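Local coordinates for protein glutaredoxin-glutathione complex (PDB 5KQA) that binds glutathione and, as a plant glutaredoxin of the thioredoxin fold, probably uses it to reduce disulfides and glutathione mixed disulfides, at residues T86-T90 with V91-F95; V107-K110 with H111-G114. One frame throughout, in Å; residues are numbered along the deposited sequence.

Interaction 1: T86-T90 with V91-F95; sequences TGQRT and VPNVF. With GSH (glutathione), chain B.
Thr86, Gln88 and Asn93 meet across the cis-proline turn that leads from helix 75-86 into strand 93-96, a local contact at the glutathione pocket. The amide of Gln88 lies stacked on that of Asn93, their planes only 10° apart, and the two side chains arrive from opposite directions. The Gln88 chain is extended (chi1 178°, chi2 175°), which carries NE2 to the carbonyls of Thr90 and Pro92. There Gln88 NE2 donates to Thr90 O at 2.9 Å, from above the carbonyl plane, and weakly to Pro92 O at 2.7 Å. With an alanine here, Thr90 O and Pro92 O would probably lose this shared donor and the Asn93 amide its stacking partner. Asn93 ND2 makes a weak bond to Thr86 OG1 at 3.3 Å; this hydroxyl, bonded also to Leu82 O, closes an ST turn with Gln88 N. One water links Thr90 O to Asn93 ND2, while another joins Thr90 OG1 and Pro92 O to glutathione O11. The backbone of Val91 pairs with glutathione in the manner of a beta bridge: Val91 N donates to GSH O2 at 3.0 Å and Val91 O accepts from GSH N2 at 2.7 Å. Pro92 packs on helix 48-60, Asn93 and Phe95 on Leu82 of helix 75-86, and strand 93-96 runs antiparallel to strands 39-43 and 99-102.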
# COMPACT_ATOMS: atom_id res chain seq x y z
N THR A 86 -5.31 6.57 7.29
CA THR A 86 -4.01 6.19 7.86
C THR A 86 -3.15 7.34 8.43
O THR A 86 -2.10 7.10 9.03
CB THR A 86 -3.12 5.47 6.80
OG1 THR A 86 -2.69 6.42 5.82
CG2 THR A 86 -3.85 4.30 6.12
N GLY A 87 -3.56 8.59 8.22
CA GLY A 87 -2.79 9.73 8.68
C GLY A 87 -1.55 10.02 7.86
O GLY A 87 -0.79 10.96 8.12
N GLN A 88 -1.35 9.20 6.84
CA GLN A 88 -0.18 9.30 5.97
C GLN A 88 -0.52 10.13 4.72
O GLN A 88 -1.61 10.02 4.17
CB GLN A 88 0.28 7.89 5.61
CG GLN A 88 1.45 7.79 4.67
CD GLN A 88 1.89 6.35 4.48
OE1 GLN A 88 1.68 5.50 5.36
NE2 GLN A 88 2.52 6.07 3.36
N ARG A 89 0.41 10.97 4.28
CA ARG A 89 0.18 11.87 3.14
C ARG A 89 0.89 11.43 1.87
O ARG A 89 0.59 11.92 0.77
CB ARG A 89 0.62 13.29 3.50
CG ARG A 89 -0.05 13.83 4.74
CD ARG A 89 0.37 15.25 5.05
NE ARG A 89 -0.43 15.78 6.15
CZ ARG A 89 -1.60 16.39 5.98
NH1 ARG A 89 -2.09 16.55 4.76
NH2 ARG A 89 -2.26 16.86 7.03
N THR A 90 1.83 10.50 2.01
CA THR A 90 2.72 10.15 0.92
C THR A 90 2.57 8.72 0.44
O THR A 90 1.96 7.88 1.12
CB THR A 90 4.19 10.34 1.34
OG1 THR A 90 4.46 9.50 2.46
CG2 THR A 90 4.44 11.80 1.71
N VAL A 91 3.14 8.45 -0.73
CA VAL A 91 3.32 7.11 -1.26
C VAL A 91 4.80 6.80 -1.12
O VAL A 91 5.63 7.71 -1.16
CB VAL A 91 2.88 6.99 -2.76
CG1 VAL A 91 1.35 7.01 -2.89
CG2 VAL A 91 3.52 8.09 -3.62
N PRO A 92 5.14 5.52 -0.95
CA PRO A 92 4.20 4.40 -0.94
C PRO A 92 3.39 4.26 0.36
O PRO A 92 3.85 4.64 1.44
CB PRO A 92 5.13 3.19 -1.11
CG PRO A 92 6.40 3.62 -0.44
CD PRO A 92 6.54 5.08 -0.77
N ASN A 93 2.19 3.71 0.24
CA ASN A 93 1.33 3.43 1.38
C ASN A 93 0.97 1.95 1.31
O ASN A 93 0.15 1.54 0.48
CB ASN A 93 0.09 4.32 1.36
CG ASN A 93 -0.60 4.41 2.72
OD1 ASN A 93 -0.56 3.47 3.51
ND2 ASN A 93 -1.24 5.54 2.99
N VAL A 94 1.62 1.17 2.15
CA VAL A 94 1.57 -0.30 2.10
C VAL A 94 0.59 -0.92 3.11
O VAL A 94 0.55 -0.53 4.28
CB VAL A 94 2.99 -0.88 2.36
CG1 VAL A 94 3.00 -2.41 2.26
CG2 VAL A 94 4.00 -0.28 1.38
N PHE A 95 -0.19 -1.89 2.64
CA PHE A 95 -1.04 -2.69 3.52
C PHE A 95 -0.65 -4.16 3.39
O PHE A 95 -0.36 -4.63 2.29
CB PHE A 95 -2.52 -2.53 3.17
CG PHE A 95 -3.08 -1.18 3.51
CD1 PHE A 95 -2.74 -0.07 2.75
CD2 PHE A 95 -3.97 -1.03 4.56
CE1 PHE A 95 -3.27 1.17 3.05
CE2 PHE A 95 -4.50 0.20 4.86
CZ PHE A 95 -4.15 1.31 4.10
N1 GSH B . 9.58 8.51 4.42
CA1 GSH B . 8.71 8.24 3.32
C1 GSH B . 8.88 6.78 2.95
O11 GSH B . 7.98 6.18 2.31
O12 GSH B . 9.93 6.17 3.30
CB1 GSH B . 9.01 9.16 2.15
CG1 GSH B . 8.12 8.83 0.95
CD1 GSH B . 7.95 10.03 0.02
OE1 GSH B . 8.53 11.08 0.25
N2 GSH B . 7.11 9.93 -1.13
CA2 GSH B . 6.92 11.04 -2.01
C2 GSH B . 5.53 11.62 -1.92
O2 GSH B . 4.56 10.91 -1.72
CB2 GSH B . 7.01 10.60 -3.46
SG2 GSH B . 8.69 10.41 -3.99
N3 GSH B . 5.36 13.01 -2.12
CA3 GSH B . 4.05 13.57 -2.08
C3 GSH B . 3.24 12.98 -3.23
O31 GSH B . 2.00 12.82 -3.11
O32 GSH B . 3.79 12.65 -4.32
O HOH W 1 5.24 6.97 2.23
O HOH W 2 -0.86 7.67 1.24

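Interaction 2: V107-K110 with H111-G114; sequences VMEK and HRDG
A Schellman motif ends helix 104-112, and the contact between residues 107-110 and 111-114 is the end of that helix together with its cap. Three successive backbone bonds hold this end: His111 N to Val107 O at 3.0 Å, Arg112 N to Met108 O at 2.9 Å, and Asp113 N to Glu109 O at 3.1 Å. The last has an N-H...O angle of 140°, less straight than the two before it, just where Asp113 leaves helical geometry. Along the exposed side, Arg112 and Asp113 fold back on the preceding turn. Arg112 starts out extended and then bends at its third torsion (chi3 66°), which folds the guanidinium back. One face of that flat group rests above Glu109 CA, Arg112 NH1 lying 3.7 Å from it. Arg112 NH2 lies 3.6 Å from Glu109 CG. The charged ends do not meet: Glu109 OE1 stays 5.1 Å from Arg112 NH2, so any attraction between them is probably modest. Asp113 has its CG between its own backbone N and carbonyl carbon (chi1 76°), which brings Asp113 OD1 to 2.7 Å from Lys110 O, a close approach of two acceptors and not a bond. On the inner side Val107 packs on Leu56 and Phe57 of helix 48-60. His111 also touches Leu56, and Val107, Lys110 and His111 all touch Leu116 of helix 116-122. Gly114 takes a positive phi, and the chain reverses there so that Lys115 N reaches back to Lys110 O, around a weak inner bond from Gly114 N to His111 O. That pairing, with glycine at the C-prime position, is the hallmark of the Schellman termination of an alpha helix.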
# COMPACT_ATOMS: atom_id res chain seq x y z
N VAL A 107 8.36 -0.15 6.10
CA VAL A 107 8.57 -1.50 5.58
C VAL A 107 10.00 -1.94 5.85
O VAL A 107 10.24 -3.08 6.27
CB VAL A 107 8.28 -1.59 4.06
CG1 VAL A 107 8.77 -2.91 3.50
CG2 VAL A 107 6.77 -1.39 3.79
N MET A 108 10.94 -1.04 5.61
CA MET A 108 12.35 -1.31 5.90
C MET A 108 12.56 -1.60 7.39
O MET A 108 13.36 -2.46 7.75
CB MET A 108 13.22 -0.14 5.45
CG MET A 108 13.26 0.08 3.95
SD MET A 108 13.65 -1.45 3.07
CE MET A 108 13.26 -0.98 1.38
N GLU A 109 11.85 -0.88 8.25
CA GLU A 109 11.91 -1.15 9.69
C GLU A 109 11.48 -2.58 10.03
O GLU A 109 12.12 -3.25 10.84
CB GLU A 109 11.04 -0.14 10.45
CG GLU A 109 10.86 -0.45 11.92
CD GLU A 109 9.64 0.26 12.54
OE1 GLU A 109 9.27 1.35 12.04
OE2 GLU A 109 9.06 -0.28 13.51
N LYS A 110 10.39 -3.04 9.42
CA LYS A 110 9.90 -4.40 9.66
C LYS A 110 10.84 -5.46 9.09
O LYS A 110 10.96 -6.56 9.63
CB LYS A 110 8.50 -4.58 9.07
CG LYS A 110 7.47 -3.57 9.56
CD LYS A 110 6.97 -3.89 10.96
CE LYS A 110 5.82 -2.97 11.37
NZ LYS A 110 5.05 -3.45 12.56
N HIS A 111 11.50 -5.13 7.99
CA HIS A 111 12.46 -6.05 7.39
C HIS A 111 13.66 -6.17 8.33
O HIS A 111 14.20 -7.26 8.55
CB HIS A 111 12.88 -5.55 6.02
CG HIS A 111 13.82 -6.47 5.29
ND1 HIS A 111 13.60 -7.82 5.16
CD2 HIS A 111 14.97 -6.20 4.63
CE1 HIS A 111 14.58 -8.35 4.45
NE2 HIS A 111 15.42 -7.40 4.11
N ARG A 112 14.05 -5.04 8.90
CA ARG A 112 15.19 -4.96 9.79
C ARG A 112 14.99 -5.76 11.08
O ARG A 112 15.93 -6.38 11.58
CB ARG A 112 15.47 -3.49 10.10
CG ARG A 112 16.70 -3.24 10.95
CD ARG A 112 17.03 -1.74 11.00
NE ARG A 112 16.01 -0.96 11.70
CZ ARG A 112 15.23 -0.04 11.13
NH1 ARG A 112 15.34 0.23 9.83
NH2 ARG A 112 14.33 0.60 11.87
N ASP A 113 13.77 -5.78 11.62
CA ASP A 113 13.55 -6.45 12.90
C ASP A 113 12.99 -7.87 12.72
O ASP A 113 12.60 -8.52 13.69
CB ASP A 113 12.65 -5.60 13.81
CG ASP A 113 11.17 -5.63 13.42
OD1 ASP A 113 10.83 -6.06 12.30
OD2 ASP A 113 10.33 -5.21 14.26
N GLY A 114 12.99 -8.36 11.49
CA GLY A 114 12.65 -9.75 11.22
C GLY A 114 11.17 -10.08 11.19
O GLY A 114 10.79 -11.24 11.18

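Interactions 1 and 2 lie in series along the chain, their centres about 17 Å apart, yet they touch through the core where Val94 CG2 packs on Val107 CG2 at 3.8 Å. Interaction 1 lines the glutathione pocket, to which it supplies Thr90, Val91 and Pro92. Interaction 2 is structural packing at the end of a helix whose start binds the ligand, through the backbone N of Cys104 and through Asp105 OD2. Its nearest approach to glutathione is the side chain of Met108, the nearest atoms about 7 Å apart. Both contacts also pack against helix 48-60, near whose start lie Cys47 and Cys50, a CxxC pattern as in thioredoxin-fold proteins.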